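Local coordinates for protein short chain dehydrogenase (A0QTM2 homolog) (Mycobacterium thermoresistibile, PDB 3SC4) that probably catalyses NAD(P)(H)-dependent oxidation or reduction of a substrate that remains to be defined, as short-chain dehydrogenases do, at residues 17-22 with 47-52; 68-73 with 81-86; 104-109 with 161-166; 221-226 with 244-249. All coordinates share one frame; numbering follows the deposited sequence.

Contact 1: residues 17-22 with 47-52; sequences GSRGIG and PKLPGT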
loop_
_atom_site.group_PDB
_atom_site.type_symbol
_atom_site.label_atom_id
_atom_site.label_comp_id
_atom_site.label_asym_id
_atom_site.label_seq_id
_atom_site.Cartn_x
_atom_site.Cartn_y
_atom_site.Cartn_z
ATOM N N GLY B 17 16.851 14.353 2.522
ATOM C CA GLY B 17 18.263 14.524 2.464
ATOM C C GLY B 17 18.728 15.678 3.299
ATOM O O GLY B 17 19.916 15.789 3.553
ATOM N N SER B 18 17.806 16.507 3.775
ATOM C CA SER B 18 18.161 17.771 4.414
ATOM C C SER B 18 18.538 17.693 5.892
ATOM O O SER B 18 19.029 18.661 6.450
ATOM C CB SER B 18 17.025 18.771 4.198
ATOM O OG SER B 18 16.180 18.850 5.319
ATOM N N ARG B 19 18.290 16.560 6.533
ATOM C CA ARG B 19 18.594 16.395 7.960
ATOM C C ARG B 19 18.614 14.905 8.359
ATOM O O ARG B 19 18.292 14.023 7.567
ATOM C CB ARG B 19 17.597 17.176 8.825
ATOM C CG ARG B 19 16.138 16.638 8.854
ATOM C CD ARG B 19 15.156 17.497 9.727
ATOM N NE ARG B 19 14.226 18.301 8.906
ATOM C CZ ARG B 19 14.499 19.495 8.360
ATOM N NH1 ARG B 19 15.664 20.084 8.539
ATOM N NH2 ARG B 19 13.602 20.126 7.634
ATOM N N GLY B 20 19.038 14.641 9.580
ATOM C CA GLY B 20 18.918 13.304 10.142
ATOM C C GLY B 20 19.467 12.201 9.275
ATOM O O GLY B 20 20.596 12.299 8.799
ATOM N N ILE B 21 18.644 11.168 9.070
ATOM C CA ILE B 21 19.018 9.926 8.373
ATOM C C ILE B 21 19.413 10.177 6.919
ATOM O O ILE B 21 20.412 9.647 6.440
ATOM C CB ILE B 21 17.848 8.894 8.438
ATOM C CG1 ILE B 21 17.608 8.457 9.893
ATOM C CG2 ILE B 21 18.123 7.677 7.573
ATOM C CD1 ILE B 21 16.345 7.618 10.106
ATOM N N GLY B 22 18.616 10.964 6.214
ATOM C CA GLY B 22 18.916 11.308 4.823
ATOM C C GLY B 22 20.220 12.074 4.677
ATOM O O GLY B 22 21.067 11.759 3.845
ATOM N N PRO B 47 11.514 26.428 12.350
ATOM C CA PRO B 47 11.995 26.928 13.650
ATOM C C PRO B 47 12.512 25.860 14.631
ATOM O O PRO B 47 13.269 26.192 15.555
ATOM C CB PRO B 47 10.777 27.653 14.233
ATOM C CG PRO B 47 9.598 27.277 13.367
ATOM C CD PRO B 47 10.127 26.839 12.049
ATOM N N LYS B 48 12.109 24.610 14.436
ATOM C CA LYS B 48 12.421 23.541 15.378
ATOM C C LYS B 48 13.232 22.374 14.782
ATOM O O LYS B 48 14.045 21.774 15.466
ATOM C CB LYS B 48 11.119 23.039 16.005
ATOM C CG LYS B 48 10.515 24.038 16.982
ATOM C CD LYS B 48 9.247 23.512 17.646
ATOM C CE LYS B 48 8.950 24.250 18.969
ATOM N NZ LYS B 48 10.105 24.070 19.951
ATOM N N LEU B 49 13.010 22.058 13.519
ATOM C CA LEU B 49 13.817 21.072 12.799
ATOM C C LEU B 49 15.079 21.699 12.158
ATOM O O LEU B 49 14.975 22.652 11.379
ATOM C CB LEU B 49 12.961 20.448 11.696
ATOM C CG LEU B 49 11.585 19.961 12.152
ATOM C CD1 LEU B 49 10.884 19.351 10.980
ATOM C CD2 LEU B 49 11.687 18.957 13.334
ATOM N N PRO B 50 16.269 21.158 12.451
ATOM C CA PRO B 50 17.484 21.781 11.921
ATOM C C PRO B 50 17.608 21.556 10.435
ATOM O O PRO B 50 17.043 20.600 9.932
ATOM C CB PRO B 50 18.597 20.997 12.605
ATOM C CG PRO B 50 18.026 19.658 12.782
ATOM C CD PRO B 50 16.572 19.875 13.106
ATOM N N GLY B 51 18.347 22.421 9.754
ATOM C CA GLY B 51 18.750 22.193 8.386
ATOM C C GLY B 51 17.782 22.676 7.331
ATOM O O GLY B 51 16.607 22.861 7.593
ATOM N N THR B 52 18.331 22.930 6.143
ATOM C CA THR B 52 17.577 23.108 4.899
ATOM C C THR B 52 18.378 22.376 3.822
ATOM O O THR B 52 19.511 21.953 4.082
ATOM C CB THR B 52 17.493 24.585 4.503
ATOM O OG1 THR B 52 18.787 25.050 4.080
ATOM C CG2 THR B 52 16.986 25.424 5.670
#
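Arg-19 reaches across from the turn at the start of helix 20-30 and lays its guanidinium beside the extended run Leu-49 to Gly-51, and this is where the contact is tight. CG sits between the backbone N and the carbonyl carbon (chi1 69°), and a bend at chi3 (106°) then turns the flat group so that one face meets Leu-49. Leu-49 CB stands over the centre of that face, 3.7 Å above the plane, while Ser-18 OG covers the opposite face nearer its rim, 3.4 Å above it. Carbonyl oxygens meet the group at its edge: Arg-19 NH1 donates to Gly-51 O at 3.1 Å with an N-H...O angle of 166°, though NH1 is modelled implausibly close to Pro-50 O, so its exact place is doubtful. Gly-51 also puts its CA 4.0 Å from Ser-18 O, so the two backbones lie close here.

The first segment is the glycine-rich turn of the Rossmann fold, here ending in Arg-Gly-Ile-Gly. In NADPH-preferring relatives a basic residue in this turn often helps to hold the extra phosphate; Arg-19 may serve likewise, but nothing here settles it. A glycerol lies close to the Ser-18 side chain.

Away from the guanidinium the fit slackens. The Pro-50 ring comes to Arg-19 only with CD near CD, at 4.4 Å, and Ser-18 CB rests 3.9 Å from Thr-52 C. Thr-52 itself turns its side chain away, to the start of helix 53-63, and Lys-48 and Pro-47 run out to the surface.

Contact 2: residues 68-73 with 81-86; sequences LPIVGD and AAAVAK
Strand 68-71 and helix 81-86 run nearly antiparallel, their short axes 160° apart in direction and 9.1 Å apart at closest approach, with Ile-70 and Ala-83 nearest in the backbone. Ile-70 fills the gap between them with both of its branches. CG1 lies anti to the carbonyl carbon (chi1 -56°), which leaves CG2 anti to the backbone N, and the two arms straddle the Ala-83 position: CG2 presses on Ala-83 CB at 3.7 Å, and CD1 rests 3.6 Å from Ala-83 O. Ala-83 O is not left without a polar partner, since it accepts a bond from the Thr-87 hydroxyl one turn on.

A turn further along, Leu-68 sends CD2 to within 3.8 Å of Lys-86 O, touching the helix backbone. Lys-86 is stretched out, all four torsions near 180°, and its aliphatic chain climbs from the exposed flank of the helix toward the strand. Its CD comes 4.3 Å from Ile-70 CG1, while NZ stops 4.5 Å from Pro-69 O, too far for a bond. No hydrogen bond joins the two segments; the contact is apolar, covered at its Ile-70 and Ala-83 end and open around the lysine.

Pro-69 and Val-71 point to the other face of the sheet, where Pro-69 packs on helix 53-63 and Val-71, largely exposed, touches Ile-53. Strand 66-71 pairs with 35-40, and helix 77-91 then leads to strand 96-99 on the far side of 11-15: this is the long beta-alpha-beta crossover that joins the two halves of a Rossmann fold.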
loop_
_atom_site.group_PDB
_atom_site.type_symbol
_atom_site.label_atom_id
_atom_site.label_comp_id
_atom_site.label_asym_id
_atom_site.label_seq_id
_atom_site.Cartn_x
_atom_site.Cartn_y
_atom_site.Cartn_z
ATOM N N LEU B 68 23.594 19.319 -5.210
ATOM C CA LEU B 68 22.621 20.028 -6.026
ATOM C C LEU B 68 21.309 20.065 -5.244
ATOM O O LEU B 68 20.477 19.176 -5.376
ATOM C CB LEU B 68 22.446 19.340 -7.383
ATOM C CG LEU B 68 21.525 20.089 -8.343
ATOM C CD1 LEU B 68 22.132 21.434 -8.762
ATOM C CD2 LEU B 68 21.209 19.213 -9.554
ATOM N N PRO B 69 21.137 21.085 -4.401
ATOM C CA PRO B 69 19.873 21.201 -3.697
ATOM C C PRO B 69 18.815 21.672 -4.657
ATOM O O PRO B 69 19.061 22.587 -5.410
ATOM C CB PRO B 69 20.154 22.282 -2.658
ATOM C CG PRO B 69 21.209 23.166 -3.315
ATOM C CD PRO B 69 22.040 22.220 -4.135
ATOM N N ILE B 70 17.654 21.035 -4.634
ATOM C CA ILE B 70 16.550 21.353 -5.541
ATOM C C ILE B 70 15.287 21.537 -4.692
ATOM O O ILE B 70 14.956 20.688 -3.856
ATOM C CB ILE B 70 16.322 20.196 -6.535
ATOM C CG1 ILE B 70 17.627 19.908 -7.281
ATOM C CG2 ILE B 70 15.181 20.509 -7.498
ATOM C CD1 ILE B 70 17.639 18.653 -8.086
ATOM N N VAL B 71 14.604 22.655 -4.894
ATOM C CA VAL B 71 13.282 22.842 -4.329
ATOM C C VAL B 71 12.239 22.120 -5.180
ATOM O O VAL B 71 12.115 22.386 -6.379
ATOM C CB VAL B 71 12.911 24.310 -4.250
ATOM C CG1 VAL B 71 11.387 24.470 -4.021
ATOM C CG2 VAL B 71 13.734 24.974 -3.151
ATOM N N GLY B 72 11.500 21.197 -4.557
ATOM C CA GLY B 72 10.398 20.528 -5.237
ATOM C C GLY B 72 9.529 19.681 -4.335
ATOM O O GLY B 72 10.012 18.925 -3.544
ATOM N N ASP B 73 8.228 19.809 -4.500
ATOM C CA ASP B 73 7.245 19.019 -3.763
ATOM C C ASP B 73 7.128 17.619 -4.389
ATOM O O ASP B 73 6.627 17.457 -5.512
ATOM C CB ASP B 73 5.887 19.754 -3.772
ATOM C CG ASP B 73 4.876 19.141 -2.808
ATOM O OD1 ASP B 73 5.131 18.020 -2.319
ATOM O OD2 ASP B 73 3.826 19.771 -2.551
ATOM N N ALA B 81 9.623 15.387 -11.855
ATOM C CA ALA B 81 10.237 15.266 -13.189
ATOM C C ALA B 81 11.274 16.361 -13.387
ATOM O O ALA B 81 12.370 16.098 -13.890
ATOM C CB ALA B 81 9.184 15.333 -14.302
ATOM N N ALA B 82 10.931 17.585 -12.992
ATOM C CA ALA B 82 11.847 18.718 -13.150
ATOM C C ALA B 82 13.093 18.536 -12.290
ATOM O O ALA B 82 14.196 18.832 -12.745
ATOM C CB ALA B 82 11.157 20.050 -12.840
ATOM N N ALA B 83 12.945 17.995 -11.080
ATOM C CA ALA B 83 14.129 17.770 -10.245
ATOM C C ALA B 83 15.052 16.693 -10.841
ATOM O O ALA B 83 16.279 16.816 -10.808
ATOM C CB ALA B 83 13.740 17.433 -8.858
ATOM N N VAL B 84 14.476 15.649 -11.417
ATOM C CA VAL B 84 15.302 14.594 -12.021
ATOM C C VAL B 84 16.039 15.090 -13.288
ATOM O O VAL B 84 17.262 14.902 -13.424
ATOM C CB VAL B 84 14.464 13.324 -12.288
ATOM C CG1 VAL B 84 15.165 12.400 -13.281
ATOM C CG2 VAL B 84 14.177 12.634 -10.961
ATOM N N ALA B 85 15.292 15.747 -14.179
ATOM C CA ALA B 85 15.860 16.422 -15.366
ATOM C C ALA B 85 16.977 17.388 -14.995
ATOM O O ALA B 85 17.957 17.517 -15.727
ATOM C CB ALA B 85 14.775 17.166 -16.144
ATOM N N LYS B 86 16.828 18.080 -13.873
ATOM C CA LYS B 86 17.837 19.029 -13.450
ATOM C C LYS B 86 19.074 18.273 -12.967
ATOM O O LYS B 86 20.202 18.699 -13.215
ATOM C CB LYS B 86 17.300 19.964 -12.369
ATOM C CG LYS B 86 18.041 21.251 -12.280
ATOM C CD LYS B 86 17.689 22.047 -11.019
ATOM C CE LYS B 86 18.585 23.319 -10.910
ATOM N NZ LYS B 86 18.404 24.037 -9.597
#

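Contact 3: residues 104-109 with 161-166; sequences INLGSI and LRPTPY
Tyr-166 packs against the loop 104-109, and three consecutive loop residues meet it along its length. Its CG is anti to the backbone N (chi1 -172°), which carries the side chain along the loop toward Ile-104. CB starts the contact 3.4 Å from Asn-105 O. At the ring, CD2 meets Leu-106 CD2 at 3.7 Å, the two side chains lying alongside and pointing the same way. CD1 and CE1 lie close to Ile-104 CA, and Ile-104 CG1 sits over one ring face in a CH-pi contact, 3.9 Å from the centroid and 19° off the normal. Farther out, Tyr-166 CZ packs against Ile-104 CD1 at 3.5 Å, and that same methyl is the neighbour of the hydroxyl oxygen. The isoleucine thus crosses the outer half of the ring.

Pro-163, which follows a cis peptide bond, sets its ring against the backbone carbonyls of Leu-106 and Gly-107: CB is 3.3 Å from Gly-107 O, and CG lies close to Leu-106 O. Pro-165 CD touches Gly-107 O from the helix side. The bend of the loop includes an Asx turn, in which Asn-105 OD1 takes the Gly-107 N-H at 2.7 Å.

Tyr-166 opens the Tyr-x-x-x-Lys signature of short-chain dehydrogenases, so the loop probably borders the active site. The first turn of helix 164-183 also packs, through Pro-165, on Met-120 of helix 114-135. The second subunit packs here too: Glu-183 of that subunit accepts from the backbone N atoms of Thr-164 and Ile-109, in the dimer interface.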
loop_
_atom_site.group_PDB
_atom_site.type_symbol
_atom_site.label_atom_id
_atom_site.label_comp_id
_atom_site.label_asym_id
_atom_site.label_seq_id
_atom_site.Cartn_x
_atom_site.Cartn_y
_atom_site.Cartn_z
ATOM N N ILE B 104 4.823 10.742 9.157
ATOM C CA ILE B 104 4.457 9.861 10.246
ATOM C C ILE B 104 3.294 10.425 11.074
ATOM O O ILE B 104 3.209 11.613 11.301
ATOM C CB ILE B 104 5.668 9.588 11.131
ATOM C CG1 ILE B 104 5.338 8.482 12.139
ATOM C CG2 ILE B 104 6.127 10.881 11.798
ATOM C CD1 ILE B 104 6.599 7.675 12.674
ATOM N N ASN B 105 2.370 9.541 11.431
ATOM C CA ASN B 105 1.326 9.773 12.405
ATOM C C ASN B 105 0.950 8.358 12.859
ATOM O O ASN B 105 0.787 7.480 12.015
ATOM C CB ASN B 105 0.138 10.502 11.799
ATOM C CG ASN B 105 -1.033 10.661 12.770
ATOM O OD1 ASN B 105 -1.322 9.782 13.571
ATOM N ND2 ASN B 105 -1.733 11.769 12.658
ATOM N N LEU B 106 0.848 8.144 14.173
ATOM C CA LEU B 106 0.740 6.786 14.702
ATOM C C LEU B 106 -0.673 6.524 15.217
ATOM O O LEU B 106 -0.904 5.583 15.992
ATOM C CB LEU B 106 1.790 6.539 15.811
ATOM C CG LEU B 106 3.262 6.770 15.397
ATOM C CD1 LEU B 106 4.223 6.442 16.544
ATOM C CD2 LEU B 106 3.633 5.929 14.193
ATOM N N GLY B 107 -1.621 7.353 14.796
ATOM C CA GLY B 107 -3.008 7.167 15.208
ATOM C C GLY B 107 -3.697 6.095 14.389
ATOM O O GLY B 107 -3.160 5.627 13.374
ATOM N N SER B 108 -4.896 5.727 14.829
ATOM C CA SER B 108 -5.720 4.762 14.144
ATOM C C SER B 108 -6.537 5.405 13.025
ATOM O O SER B 108 -6.537 6.609 12.866
ATOM C CB SER B 108 -6.681 4.123 15.137
ATOM O OG SER B 108 -7.818 4.951 15.375
ATOM N N ILE B 109 -7.251 4.580 12.261
ATOM C CA ILE B 109 -8.164 5.055 11.231
ATOM C C ILE B 109 -9.230 5.991 11.814
ATOM O O ILE B 109 -9.734 6.905 11.143
ATOM C CB ILE B 109 -8.804 3.862 10.511
ATOM C CG1 ILE B 109 -9.776 4.320 9.411
ATOM C CG2 ILE B 109 -9.514 2.933 11.488
ATOM C CD1 ILE B 109 -10.014 3.232 8.302
ATOM N N LEU B 161 0.122 -5.082 12.089
ATOM C CA LEU B 161 -0.769 -4.466 11.126
ATOM C C LEU B 161 -1.433 -3.221 11.713
ATOM O O LEU B 161 -2.595 -2.992 11.548
ATOM C CB LEU B 161 -1.805 -5.483 10.623
ATOM C CG LEU B 161 -1.170 -6.630 9.826
ATOM C CD1 LEU B 161 -2.173 -7.747 9.484
ATOM C CD2 LEU B 161 -0.506 -6.119 8.572
ATOM N N ARG B 162 -0.632 -2.367 12.302
ATOM C CA ARG B 162 -1.090 -1.339 13.218
ATOM C C ARG B 162 0.090 -0.372 13.362
ATOM O O ARG B 162 1.246 -0.822 13.339
ATOM C CB ARG B 162 -1.314 -1.992 14.564
ATOM C CG ARG B 162 -2.547 -1.567 15.291
ATOM C CD ARG B 162 -2.799 -2.452 16.540
ATOM N NE ARG B 162 -3.896 -1.893 17.325
ATOM C CZ ARG B 162 -4.422 -2.441 18.417
ATOM N NH1 ARG B 162 -3.974 -3.596 18.885
ATOM N NH2 ARG B 162 -5.411 -1.818 19.047
ATOM N N PRO B 163 -0.155 0.943 13.447
ATOM C CA PRO B 163 -1.427 1.602 13.202
ATOM C C PRO B 163 -1.610 1.705 11.717
ATOM O O PRO B 163 -0.657 1.818 10.989
ATOM C CB PRO B 163 -1.257 2.970 13.867
ATOM C CG PRO B 163 0.188 3.211 13.863
ATOM C CD PRO B 163 0.900 1.883 13.854
ATOM N N THR B 164 -2.852 1.696 11.287
ATOM C CA THR B 164 -3.213 1.412 9.898
ATOM C C THR B 164 -2.714 2.424 8.864
ATOM O O THR B 164 -2.067 2.060 7.908
ATOM C CB THR B 164 -4.724 1.212 9.806
ATOM O OG1 THR B 164 -5.064 0.090 10.630
ATOM C CG2 THR B 164 -5.148 0.974 8.386
ATOM N N PRO B 165 -2.977 3.700 9.069
ATOM C CA PRO B 165 -2.500 4.666 8.079
ATOM C C PRO B 165 -1.008 4.586 7.818
ATOM O O PRO B 165 -0.563 4.515 6.666
ATOM C CB PRO B 165 -2.858 6.020 8.715
ATOM C CG PRO B 165 -3.970 5.685 9.667
ATOM C CD PRO B 165 -3.649 4.346 10.201
ATOM N N TYR B 166 -0.226 4.617 8.875
ATOM C CA TYR B 166 1.227 4.592 8.754
ATOM C C TYR B 166 1.721 3.253 8.228
ATOM O O TYR B 166 2.592 3.226 7.386
ATOM C CB TYR B 166 1.887 4.925 10.104
ATOM C CG TYR B 166 3.376 5.125 10.057
ATOM C CD1 TYR B 166 3.937 6.096 9.256
ATOM C CD2 TYR B 166 4.210 4.359 10.841
ATOM C CE1 TYR B 166 5.338 6.280 9.216
ATOM C CE2 TYR B 166 5.580 4.518 10.819
ATOM C CZ TYR B 166 6.160 5.470 9.996
ATOM O OH TYR B 166 7.541 5.629 9.996
#

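Contact 4: residues 221-226 with 244-249; sequences PEVYAD and LCEDVL
Cys-245 sets its sulfur over a face of the Tyr-224 ring, SG lying 4.0 Å from the centroid and 29° off the ring normal, displaced toward CD1, to which it is 3.6 Å. SG is anti to the carbonyl carbon of its own residue (chi1 -66°), a torsion that swings it across to the tyrosine, while Cys-245 CB stays beside Val-223 O. The bond from CA to CB of Tyr-224 points away from helix 245-249, but one ring face still lies against SG. Its hydroxyl is bonded to the backbone oxygen of Leu-194, which ties down that end of the side chain.

Leu-249 does the work one turn on, its two methyls reaching different residues of the partner helix. CD1 meets Val-223 CG2 at 3.9 Å, the two side chains lying at a slant to each other, and CD2 reaches Asp-226 CB at 3.8 Å. Val-223 CG2 also brushes Glu-246 CD at 4.1 Å; beyond that carbon the carboxylate is gripped by a salt bridge to Arg-219. Asp-226 likewise uses its methylene here and gives OD2 to Tyr-260.

The short axes of helices 222-226 and 245-249 diverge by 51° and approach to 9.2 Å, with no hydrogen bond between them. Helix 222-232 lies in the connection between strands 190-195 and 242-244, after helix 203-209, and helix 245-252 follows the last strand directly: this pairing closes the C-terminal edge of the Rossmann fold.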
loop_
_atom_site.group_PDB
_atom_site.type_symbol
_atom_site.label_atom_id
_atom_site.label_comp_id
_atom_site.label_asym_id
_atom_site.label_seq_id
_atom_site.Cartn_x
_atom_site.Cartn_y
_atom_site.Cartn_z
ATOM N N PRO B 221 22.368 8.028 13.507
ATOM C CA PRO B 221 21.980 7.909 12.097
ATOM C C PRO B 221 23.006 7.193 11.246
ATOM O O PRO B 221 22.671 6.641 10.201
ATOM C CB PRO B 221 21.814 9.359 11.631
ATOM C CG PRO B 221 22.192 10.218 12.777
ATOM C CD PRO B 221 22.284 9.415 13.999
ATOM N N GLU B 222 24.249 7.199 11.706
ATOM C CA GLU B 222 25.321 6.444 11.063
ATOM C C GLU B 222 24.984 4.970 10.887
ATOM O O GLU B 222 25.424 4.375 9.942
ATOM C CB GLU B 222 26.634 6.597 11.847
ATOM C CG GLU B 222 27.379 7.927 11.571
ATOM C CD GLU B 222 26.916 9.131 12.435
ATOM O OE1 GLU B 222 25.905 9.052 13.173
ATOM O OE2 GLU B 222 27.600 10.178 12.363
ATOM N N VAL B 223 24.202 4.375 11.774
ATOM C CA VAL B 223 23.828 2.988 11.580
ATOM C C VAL B 223 23.114 2.805 10.243
ATOM O O VAL B 223 23.336 1.812 9.575
ATOM C CB VAL B 223 22.973 2.417 12.744
ATOM C CG1 VAL B 223 21.498 2.840 12.631
ATOM C CG2 VAL B 223 23.090 0.924 12.779
ATOM N N TYR B 224 22.318 3.792 9.837
ATOM C CA TYR B 224 21.611 3.781 8.555
ATOM C C TYR B 224 22.546 4.136 7.391
ATOM O O TYR B 224 22.520 3.493 6.336
ATOM C CB TYR B 224 20.461 4.795 8.588
ATOM C CG TYR B 224 19.085 4.302 8.171
ATOM C CD1 TYR B 224 18.903 3.530 7.037
ATOM C CD2 TYR B 224 17.943 4.697 8.887
ATOM C CE1 TYR B 224 17.645 3.100 6.650
ATOM C CE2 TYR B 224 16.676 4.271 8.507
ATOM C CZ TYR B 224 16.538 3.473 7.387
ATOM O OH TYR B 224 15.287 3.053 7.014
ATOM N N ALA B 225 23.353 5.182 7.572
ATOM C CA ALA B 225 24.332 5.610 6.543
ATOM C C ALA B 225 25.321 4.491 6.183
ATOM O O ALA B 225 25.494 4.159 5.017
ATOM C CB ALA B 225 25.083 6.858 6.991
ATOM N N ASP B 226 25.958 3.902 7.187
ATOM C CA ASP B 226 26.897 2.794 6.958
ATOM C C ASP B 226 26.207 1.581 6.330
ATOM O O ASP B 226 26.763 0.968 5.423
ATOM C CB ASP B 226 27.612 2.379 8.249
ATOM C CG ASP B 226 28.678 3.378 8.688
ATOM O OD1 ASP B 226 28.969 4.329 7.938
ATOM O OD2 ASP B 226 29.243 3.197 9.794
ATOM N N LEU B 244 17.546 -5.160 7.157
ATOM C CA LEU B 244 17.706 -4.451 8.425
ATOM C C LEU B 244 19.148 -3.919 8.577
ATOM O O LEU B 244 20.082 -4.636 8.290
ATOM C CB LEU B 244 17.406 -5.412 9.573
ATOM C CG LEU B 244 15.958 -5.878 9.701
ATOM C CD1 LEU B 244 15.803 -6.926 10.815
ATOM C CD2 LEU B 244 15.066 -4.688 9.945
ATOM N N CYS B 245 19.339 -2.691 9.061
ATOM C CA CYS B 245 20.674 -2.095 9.075
ATOM C C CYS B 245 21.719 -2.968 9.801
ATOM O O CYS B 245 22.737 -3.371 9.231
ATOM C CB CYS B 245 20.634 -0.706 9.709
ATOM S SG CYS B 245 19.690 0.502 8.739
ATOM N N GLU B 246 21.445 -3.269 11.058
ATOM C CA GLU B 246 22.389 -3.995 11.869
ATOM C C GLU B 246 22.772 -5.340 11.224
ATOM O O GLU B 246 23.952 -5.690 11.154
ATOM C CB GLU B 246 21.824 -4.198 13.268
ATOM C CG GLU B 246 21.789 -2.928 14.104
ATOM C CD GLU B 246 20.522 -2.108 13.919
ATOM O OE1 GLU B 246 19.901 -2.166 12.828
ATOM O OE2 GLU B 246 20.174 -1.374 14.873
ATOM N N ASP B 247 21.789 -6.061 10.704
ATOM C CA ASP B 247 22.061 -7.331 10.027
ATOM C C ASP B 247 23.004 -7.142 8.828
ATOM O O ASP B 247 23.939 -7.905 8.633
ATOM C CB ASP B 247 20.756 -8.010 9.589
ATOM C CG ASP B 247 19.791 -8.197 10.734
ATOM O OD1 ASP B 247 19.639 -7.263 11.544
ATOM O OD2 ASP B 247 19.167 -9.270 10.839
ATOM N N VAL B 248 22.747 -6.123 8.025
ATOM C CA VAL B 248 23.569 -5.848 6.862
ATOM C C VAL B 248 25.003 -5.587 7.303
ATOM O O VAL B 248 25.970 -6.081 6.681
ATOM C CB VAL B 248 23.009 -4.647 6.076
ATOM C CG1 VAL B 248 24.022 -4.122 5.073
ATOM C CG2 VAL B 248 21.735 -5.059 5.391
ATOM N N LEU B 249 25.134 -4.835 8.391
ATOM C CA LEU B 249 26.446 -4.468 8.891
ATOM C C LEU B 249 27.252 -5.681 9.381
ATOM O O LEU B 249 28.405 -5.815 9.013
ATOM C CB LEU B 249 26.334 -3.370 9.949
ATOM C CG LEU B 249 26.007 -1.985 9.329
ATOM C CD1 LEU B 249 25.492 -1.019 10.386
ATOM C CD2 LEU B 249 27.212 -1.368 8.565
#

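From the N terminus, contact 1 closes the first loop, bringing the turn before helix 20-30 against the segment that leads into helix 53-63. Contact 2 follows, a short closure from edge strand 66-71 to helix 77-91. Contact 3 spans much more chain, joining the loop after strand 96-99 to the start of helix 164-183 next to the second subunit. Contact 4 ties the last two helices of the fold together beside edge strand 242-244. The four lie in series, none nested or crossing. Contacts 1 and 4 nonetheless touch, Ile-21 CG2 meeting Tyr-224 CD2 at 3.3 Å, whereas contacts 2 and 4 sit on opposite sides of the chain's centre, their own centres about 27 Å apart.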